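Local coordinates for protein FkbI (Streptomyces hygroscopicus, PDB 1R2J) that binds FAD and, as an acyl-CoA dehydrogenase family member, probably oxidises an acyl-ACP substrate on the way to the methoxymalonyl extender unit of the polyketide FK520, at residues Ala35-Val43 with Leu50-Phe60; Ala147-Phe155 with Ala164-Thr172. All blocks are in the same frame, centred on the assembly; numbering follows the deposited sequence.

Interaction 1: Ala35-Val43 with Leu50-Phe60; sequences ADGLLCAEV and LGLGSRENGEF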
loop_
_atom_site.group_PDB
_atom_site.type_symbol
_atom_site.label_atom_id
_atom_site.label_comp_id
_atom_site.label_asym_id
_atom_site.label_seq_id
_atom_site.Cartn_x
_atom_site.Cartn_y
_atom_site.Cartn_z
ATOM N N ALA A 35 -11.789 12.495 -3.551
ATOM C CA ALA A 35 -12.591 13.657 -3.185
ATOM C C ALA A 35 -13.514 13.336 -2.009
ATOM O O ALA A 35 -13.910 14.234 -1.274
ATOM C CB ALA A 35 -13.407 14.131 -4.388
ATOM N N ASP A 36 -13.859 12.060 -1.834
ATOM C CA ASP A 36 -14.716 11.671 -0.714
ATOM C C ASP A 36 -13.891 11.510 0.561
ATOM O O ASP A 36 -14.444 11.245 1.627
ATOM C CB ASP A 36 -15.439 10.345 -0.979
ATOM C CG ASP A 36 -16.512 10.453 -2.054
ATOM O OD1 ASP A 36 -17.115 11.538 -2.204
ATOM O OD2 ASP A 36 -16.762 9.434 -2.737
ATOM N N GLY A 37 -12.573 11.656 0.452
ATOM C CA GLY A 37 -11.715 11.504 1.616
ATOM C C GLY A 37 -11.326 10.056 1.891
ATOM O O GLY A 37 -10.574 9.764 2.829
ATOM N N LEU A 38 -11.852 9.136 1.090
ATOM C CA LEU A 38 -11.526 7.730 1.263
ATOM C C LEU A 38 -10.131 7.607 0.654
ATOM O O LEU A 38 -9.690 8.517 -0.040
ATOM C CB LEU A 38 -12.544 6.860 0.521
ATOM C CG LEU A 38 -14.007 7.168 0.860
ATOM C CD1 LEU A 38 -14.917 6.486 -0.152
ATOM C CD2 LEU A 38 -14.325 6.714 2.282
ATOM N N LEU A 39 -9.425 6.512 0.902
ATOM C CA LEU A 39 -8.064 6.388 0.364
ATOM C C LEU A 39 -7.144 7.321 1.142
ATOM O O LEU A 39 -5.925 7.226 1.043
ATOM C CB LEU A 39 -8.014 6.780 -1.120
ATOM C CG LEU A 39 -8.529 5.803 -2.180
ATOM C CD1 LEU A 39 -9.947 5.361 -1.871
ATOM C CD2 LEU A 39 -8.460 6.479 -3.523
ATOM N N CYS A 40 -7.763 8.201 1.925
ATOM C CA CYS A 40 -7.094 9.213 2.738
ATOM C C CYS A 40 -7.781 9.351 4.089
ATOM O O CYS A 40 -7.524 10.311 4.816
ATOM C CB CYS A 40 -7.230 10.569 2.052
ATOM S SG CYS A 40 -5.739 11.354 1.562
ATOM N N ALA A 41 -8.663 8.408 4.403
ATOM C CA ALA A 41 -9.470 8.444 5.617
ATOM C C ALA A 41 -8.875 8.986 6.917
ATOM O O ALA A 41 -9.594 9.604 7.697
ATOM C CB ALA A 41 -10.081 7.065 5.864
ATOM N N GLU A 42 -7.585 8.772 7.161
ATOM C CA GLU A 42 -6.977 9.244 8.404
ATOM C C GLU A 42 -6.630 10.731 8.441
ATOM O O GLU A 42 -6.251 11.259 9.489
ATOM C CB GLU A 42 -5.740 8.402 8.736
ATOM C CG GLU A 42 -6.092 7.021 9.269
ATOM C CD GLU A 42 -4.884 6.121 9.449
ATOM O OE1 GLU A 42 -3.872 6.583 10.012
ATOM O OE2 GLU A 42 -4.954 4.944 9.030
ATOM N N VAL A 43 -6.763 11.410 7.307
ATOM C CA VAL A 43 -6.469 12.839 7.267
ATOM C C VAL A 43 -7.466 13.592 8.146
ATOM O O VAL A 43 -8.674 13.346 8.090
ATOM C CB VAL A 43 -6.516 13.379 5.817
ATOM C CG1 VAL A 43 -6.458 14.907 5.807
ATOM C CG2 VAL A 43 -5.341 12.815 5.036
ATOM N N LEU A 50 -11.440 12.765 6.603
ATOM C CA LEU A 50 -12.472 12.063 7.355
ATOM C C LEU A 50 -12.098 11.893 8.816
ATOM O O LEU A 50 -12.950 11.584 9.644
ATOM C CB LEU A 50 -12.738 10.689 6.727
ATOM C CG LEU A 50 -13.800 10.635 5.624
ATOM C CD1 LEU A 50 -13.553 11.732 4.599
ATOM C CD2 LEU A 50 -13.793 9.259 4.974
ATOM N N GLY A 51 -10.821 12.082 9.128
ATOM C CA GLY A 51 -10.368 11.948 10.504
ATOM C C GLY A 51 -10.604 10.585 11.134
ATOM O O GLY A 51 -10.864 10.487 12.335
ATOM N N LEU A 52 -10.520 9.521 10.345
ATOM C CA LEU A 52 -10.726 8.189 10.902
ATOM C C LEU A 52 -9.511 7.709 11.696
ATOM O O LEU A 52 -8.376 8.100 11.415
ATOM C CB LEU A 52 -11.056 7.187 9.784
ATOM C CG LEU A 52 -12.551 6.996 9.485
ATOM C CD1 LEU A 52 -13.209 8.343 9.258
ATOM C CD2 LEU A 52 -12.732 6.078 8.275
ATOM N N GLY A 53 -9.764 6.873 12.701
ATOM C CA GLY A 53 -8.687 6.323 13.505
ATOM C C GLY A 53 -8.058 5.165 12.746
ATOM O O GLY A 53 -8.529 4.823 11.670
ATOM N N SER A 54 -7.008 4.559 13.295
ATOM C CA SER A 54 -6.336 3.449 12.626
ATOM C C SER A 54 -7.179 2.185 12.464
ATOM O O SER A 54 -7.075 1.497 11.447
ATOM C CB SER A 54 -5.032 3.120 13.349
ATOM O OG SER A 54 -4.075 4.135 13.101
ATOM N N ARG A 55 -8.002 1.869 13.459
ATOM C CA ARG A 55 -8.863 0.697 13.367
ATOM C C ARG A 55 -9.933 0.894 12.290
ATOM O O ARG A 55 -10.105 0.042 11.420
ATOM C CB ARG A 55 -9.538 0.411 14.716
ATOM C CG ARG A 55 -8.554 0.205 15.854
ATOM C CD ARG A 55 -9.225 -0.257 17.150
ATOM N NE ARG A 55 -9.833 -1.581 17.039
ATOM C CZ ARG A 55 -9.601 -2.594 17.874
ATOM N NH1 ARG A 55 -8.763 -2.447 18.892
ATOM N NH2 ARG A 55 -10.219 -3.755 17.703
ATOM N N GLU A 56 -10.646 2.020 12.345
ATOM C CA GLU A 56 -11.703 2.309 11.369
ATOM C C GLU A 56 -11.144 2.310 9.952
ATOM O O GLU A 56 -11.643 1.602 9.084
ATOM C CB GLU A 56 -12.343 3.671 11.654
ATOM C CG GLU A 56 -12.676 3.912 13.112
ATOM C CD GLU A 56 -13.070 5.356 13.389
ATOM O OE1 GLU A 56 -14.233 5.727 13.118
ATOM O OE2 GLU A 56 -12.204 6.118 13.867
ATOM N N ASN A 57 -10.110 3.113 9.717
ATOM C CA ASN A 57 -9.512 3.166 8.390
ATOM C C ASN A 57 -8.912 1.804 8.037
ATOM O O ASN A 57 -8.925 1.391 6.878
ATOM C CB ASN A 57 -8.419 4.234 8.334
ATOM C CG ASN A 57 -7.750 4.307 6.968
ATOM O OD1 ASN A 57 -8.422 4.402 5.948
ATOM N ND2 ASN A 57 -6.424 4.265 6.949
ATOM N N GLY A 58 -8.397 1.110 9.049
ATOM C CA GLY A 58 -7.792 -0.196 8.830
ATOM C C GLY A 58 -8.777 -1.236 8.332
ATOM O O GLY A 58 -8.538 -1.901 7.322
ATOM N N GLU A 59 -9.885 -1.396 9.049
ATOM C CA GLU A 59 -10.900 -2.354 8.638
ATOM C C GLU A 59 -11.469 -1.943 7.287
ATOM O O GLU A 59 -11.854 -2.792 6.489
ATOM C CB GLU A 59 -12.004 -2.441 9.696
ATOM C CG GLU A 59 -11.439 -2.790 11.074
ATOM C CD GLU A 59 -12.498 -3.134 12.102
ATOM O OE1 GLU A 59 -13.511 -2.405 12.188
ATOM O OE2 GLU A 59 -12.305 -4.131 12.837
ATOM N N PHE A 60 -11.504 -0.641 7.021
ATOM C CA PHE A 60 -12.010 -0.159 5.743
ATOM C C PHE A 60 -11.031 -0.576 4.643
ATOM O O PHE A 60 -11.441 -0.994 3.554
ATOM C CB PHE A 60 -12.165 1.370 5.756
ATOM C CG PHE A 60 -12.463 1.962 4.399
ATOM C CD1 PHE A 60 -13.492 1.453 3.609
ATOM C CD2 PHE A 60 -11.704 3.022 3.909
ATOM C CE1 PHE A 60 -13.757 1.990 2.345
ATOM C CE2 PHE A 60 -11.959 3.567 2.653
ATOM C CZ PHE A 60 -12.986 3.050 1.867
HETATM O O HOH W 1 -9.749 11.844 4.426
HETATM O O HOH W 2 -8.214 5.663 3.492
HETATM O O HOH W 3 -5.057 2.043 9.638
#
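In the N-terminal helical domain of this acyl-CoA dehydrogenase fold, Ala41, Glu42 and Val43, on the loop that follows helix 27-35, meet the approach to helix 54-67 and its first turns. The backbones are tied twice: Leu52 N donates to Ala41 O at 2.8 Å, nearly straight at 166°, and Gly51 N donates to Val43 O. Gly51 has positive phi, which favours glycine. Gly37 ends helix 27-35 in a Schellman motif, and Leu50 CD1 lies 3.5 Å from its CA, against a surface that has no side chain. The other branch, Leu50 CD2, meets Leu38 CD2 at 3.7 Å, and the Leu38 and Phe60 side chains cross at about a right angle, CD2 to CZ 3.9 Å. Leu7 and Leu8 of helix 5-12 add to this apolar patch.

On the polar side the Glu42 chain runs out extended to Asn57, whose side chain leaves the helix toward the loop, CG anti to the backbone N (chi1 179°), placing ND2 at Glu42 and OD1 near Ala41. Asn57 ND2 gives a 2.6 Å bond to Glu42 OE2, reaching its anti side with carboxylate and amide planes 76° apart. Glu42 OE1 forms a salt bridge with Lys227, which also bonds Ser54 OG; the lysine would probably favour the charged carboxylate. The amide's other end is held as well: a water bonded to Ala41 N donates to Asn57 OD1 at 2.8 Å. A second water bridges the charged end to the helix, donating to Glu42 OE2 and to Ser54 O, 2.8 Å from the latter.

Interaction 2: Ala147-Phe155 with Ala164-Thr172; sequences AYADHLVVF and AVVVVPADT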
loop_
_atom_site.group_PDB
_atom_site.type_symbol
_atom_site.label_atom_id
_atom_site.label_comp_id
_atom_site.label_asym_id
_atom_site.label_seq_id
_atom_site.Cartn_x
_atom_site.Cartn_y
_atom_site.Cartn_z
ATOM N N ALA A 147 1.148 6.236 -12.199
ATOM C CA ALA A 147 0.513 6.461 -13.496
ATOM C C ALA A 147 -0.773 7.274 -13.375
ATOM O O ALA A 147 -1.312 7.737 -14.379
ATOM C CB ALA A 147 0.221 5.122 -14.172
ATOM N N TYR A 148 -1.257 7.449 -12.145
ATOM C CA TYR A 148 -2.491 8.191 -11.897
ATOM C C TYR A 148 -2.267 9.482 -11.123
ATOM O O TYR A 148 -3.109 10.379 -11.145
ATOM C CB TYR A 148 -3.472 7.356 -11.063
ATOM C CG TYR A 148 -3.745 5.955 -11.551
ATOM C CD1 TYR A 148 -4.355 5.728 -12.781
ATOM C CD2 TYR A 148 -3.405 4.853 -10.768
ATOM C CE1 TYR A 148 -4.619 4.432 -13.223
ATOM C CE2 TYR A 148 -3.666 3.554 -11.200
ATOM C CZ TYR A 148 -4.272 3.353 -12.426
ATOM O OH TYR A 148 -4.542 2.072 -12.850
ATOM N N ALA A 149 -1.139 9.566 -10.431
ATOM C CA ALA A 149 -0.840 10.708 -9.577
ATOM C C ALA A 149 -0.690 12.093 -10.197
ATOM O O ALA A 149 -0.213 12.249 -11.323
ATOM C CB ALA A 149 0.403 10.401 -8.739
ATOM N N ASP A 150 -1.118 13.093 -9.429
ATOM C CA ASP A 150 -0.986 14.493 -9.809
ATOM C C ASP A 150 0.284 14.933 -9.084
ATOM O O ASP A 150 1.059 15.740 -9.587
ATOM C CB ASP A 150 -2.146 15.346 -9.281
ATOM C CG ASP A 150 -3.479 14.985 -9.895
ATOM O OD1 ASP A 150 -4.255 14.260 -9.237
ATOM O OD2 ASP A 150 -3.756 15.427 -11.032
ATOM N N HIS A 151 0.481 14.379 -7.890
ATOM C CA HIS A 151 1.634 14.703 -7.061
ATOM C C HIS A 151 2.553 13.508 -6.854
ATOM O O HIS A 151 2.095 12.389 -6.613
ATOM C CB HIS A 151 1.178 15.202 -5.688
ATOM C CG HIS A 151 0.334 16.437 -5.739
ATOM N ND1 HIS A 151 0.776 17.618 -6.295
ATOM C CD2 HIS A 151 -0.925 16.673 -5.301
ATOM C CE1 HIS A 151 -0.175 18.530 -6.197
ATOM N NE2 HIS A 151 -1.218 17.982 -5.598
ATOM N N LEU A 152 3.855 13.752 -6.945
ATOM C CA LEU A 152 4.831 12.697 -6.735
ATOM C C LEU A 152 5.673 13.072 -5.528
ATOM O O LEU A 152 6.416 14.054 -5.557
ATOM C CB LEU A 152 5.720 12.521 -7.969
ATOM C CG LEU A 152 5.117 11.836 -9.205
ATOM C CD1 LEU A 152 4.597 10.453 -8.826
ATOM C CD2 LEU A 152 3.993 12.665 -9.773
ATOM N N VAL A 153 5.525 12.303 -4.454
ATOM C CA VAL A 153 6.273 12.549 -3.229
ATOM C C VAL A 153 7.585 11.794 -3.370
ATOM O O VAL A 153 7.638 10.573 -3.204
ATOM C CB VAL A 153 5.492 12.050 -2.010
ATOM C CG1 VAL A 153 6.225 12.416 -0.727
ATOM C CG2 VAL A 153 4.106 12.664 -2.020
ATOM N N VAL A 154 8.641 12.539 -3.680
ATOM C CA VAL A 154 9.961 11.964 -3.919
ATOM C C VAL A 154 10.993 12.126 -2.807
ATOM O O VAL A 154 11.188 13.220 -2.270
ATOM C CB VAL A 154 10.550 12.549 -5.228
ATOM C CG1 VAL A 154 11.910 11.947 -5.528
ATOM C CG2 VAL A 154 9.596 12.286 -6.366
ATOM N N PHE A 155 11.657 11.018 -2.485
ATOM C CA PHE A 155 12.701 10.984 -1.467
ATOM C C PHE A 155 14.046 11.100 -2.178
ATOM O O PHE A 155 14.197 10.635 -3.311
ATOM C CB PHE A 155 12.656 9.663 -0.691
ATOM C CG PHE A 155 11.673 9.655 0.450
ATOM C CD1 PHE A 155 12.093 9.924 1.744
ATOM C CD2 PHE A 155 10.334 9.376 0.230
ATOM C CE1 PHE A 155 11.195 9.911 2.803
ATOM C CE2 PHE A 155 9.427 9.360 1.283
ATOM C CZ PHE A 155 9.859 9.627 2.571
ATOM N N ALA A 164 15.960 14.269 1.973
ATOM C CA ALA A 164 14.935 15.292 1.831
ATOM C C ALA A 164 13.758 14.694 1.070
ATOM O O ALA A 164 13.903 13.687 0.380
ATOM C CB ALA A 164 15.486 16.497 1.073
ATOM N N VAL A 165 12.586 15.308 1.210
ATOM C CA VAL A 165 11.388 14.829 0.530
ATOM C C VAL A 165 10.748 15.980 -0.235
ATOM O O VAL A 165 10.487 17.036 0.338
ATOM C CB VAL A 165 10.368 14.269 1.538
ATOM C CG1 VAL A 165 9.226 13.601 0.799
ATOM C CG2 VAL A 165 11.052 13.288 2.479
ATOM N N VAL A 166 10.492 15.768 -1.525
ATOM C CA VAL A 166 9.900 16.804 -2.370
ATOM C C VAL A 166 8.611 16.374 -3.068
ATOM O O VAL A 166 8.535 15.287 -3.647
ATOM C CB VAL A 166 10.899 17.267 -3.459
ATOM C CG1 VAL A 166 10.363 18.503 -4.183
ATOM C CG2 VAL A 166 12.242 17.565 -2.830
ATOM N N VAL A 167 7.596 17.232 -3.006
ATOM C CA VAL A 167 6.319 16.960 -3.661
ATOM C C VAL A 167 6.433 17.578 -5.050
ATOM O O VAL A 167 6.432 18.802 -5.197
ATOM C CB VAL A 167 5.141 17.610 -2.901
ATOM C CG1 VAL A 167 3.835 17.336 -3.630
ATOM C CG2 VAL A 167 5.081 17.069 -1.476
ATOM N N VAL A 168 6.545 16.722 -6.061
ATOM C CA VAL A 168 6.699 17.156 -7.444
ATOM C C VAL A 168 5.456 16.953 -8.309
ATOM O O VAL A 168 4.904 15.854 -8.366
ATOM C CB VAL A 168 7.866 16.399 -8.123
ATOM C CG1 VAL A 168 8.162 17.003 -9.482
ATOM C CG2 VAL A 168 9.099 16.426 -7.231
ATOM N N PRO A 169 4.997 18.015 -8.992
ATOM C CA PRO A 169 3.816 17.893 -9.852
ATOM C C PRO A 169 4.156 16.946 -11.002
ATOM O O PRO A 169 5.197 17.089 -11.648
ATOM C CB PRO A 169 3.591 19.325 -10.333
ATOM C CG PRO A 169 4.116 20.151 -9.189
ATOM C CD PRO A 169 5.399 19.427 -8.857
ATOM N N ALA A 170 3.277 15.984 -11.254
ATOM C CA ALA A 170 3.487 14.992 -12.304
ATOM C C ALA A 170 3.752 15.573 -13.691
ATOM O O ALA A 170 4.350 14.912 -14.540
ATOM C CB ALA A 170 2.287 14.053 -12.368
ATOM N N ASP A 171 3.306 16.805 -13.917
ATOM C CA ASP A 171 3.476 17.450 -15.213
ATOM C C ASP A 171 4.573 18.513 -15.246
ATOM O O ASP A 171 4.609 19.336 -16.161
ATOM C CB ASP A 171 2.159 18.091 -15.640
ATOM C CG ASP A 171 1.591 18.998 -14.572
ATOM O OD1 ASP A 171 1.168 18.476 -13.521
ATOM O OD2 ASP A 171 1.568 20.232 -14.774
ATOM N N THR A 172 5.459 18.512 -14.258
ATOM C CA THR A 172 6.528 19.494 -14.243
ATOM C C THR A 172 7.489 19.106 -15.362
ATOM O O THR A 172 7.828 17.936 -15.526
ATOM C CB THR A 172 7.276 19.507 -12.891
ATOM O OG1 THR A 172 6.345 19.736 -11.826
ATOM C CG2 THR A 172 8.315 20.610 -12.872
#
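Val165, Leu152 and Ala170 are among the residues that lose the most surface where strands 151-156 and 164-169 pair as an antiparallel beta hairpin in the middle domain. Val165 works with both branches. Its CG2 sits over one face of the Phe155 ring, 3.8 Å from the centroid and displaced toward the rim, a CH-pi contact between side chains that lie side by side and point the same way. With CG1 opposite the backbone N (chi1 -172°), that second methyl turns instead to Val153 CG1, 3.6 Å away. Val167 CG1 continues this face of the sheet toward His151, meeting its CB at 4.0 Å, while the imidazole NE2 bonds Glu100. Val153 and Val165 rest on helix 69-88.

Leu152 points to the other face, with Val154, Val166 and Val168. Its CD2 reaches past the end of strand 164-169 to Ala170 CB at 3.4 Å, a tight carbon pair. Ala170 CB is also pressed against the carbonyl of Ala149, and the methyl lies at the corner where the second strand turns off through the type I turn 169-172. Val166 and Val168 pack on strand 199-202 of the neighbouring sheet.

The backbone ladder runs through both hydrogen-bonded pairs, Leu152 with Val168 and Val154 with Val166, each doubly bonded; Val168 N to Leu152 O is 2.7 Å and almost straight at 178°. One more rung, Ala170 N to Asp150 O at 2.8 Å, carries the pairing beyond the strand into the turn. The facing amides satisfy each other, while the outer edge of strand 151-156 bonds to strand 107-110; what the hairpin offers from its two faces is mostly branched hydrocarbon, suited to burial between a helix and a second sheet.

In the fold
Interaction 1 closes in the N-terminal helical domain before interaction 2 opens in the middle beta domain. Their centres are about 22 Å apart and their nearest atoms about 9 Å, so they do not touch. Helix 69-88 is a neighbour of both: Leu39, Cys40, Val43 and Phe60 pack on it from interaction 1, Val153 and Val165 from interaction 2. The FAD lies nearer the hairpin, the Phe155 side chain about 7 Å from it, the Leu39 side chain about 14 Å. The two contacts thus lie in different domains, and helix 69-88 of the N-terminal domain receives side chains from both. Phe155 lies beside Val109 and Phe111, which bind FAD, so the hairpin probably helps support that side of the flavin site.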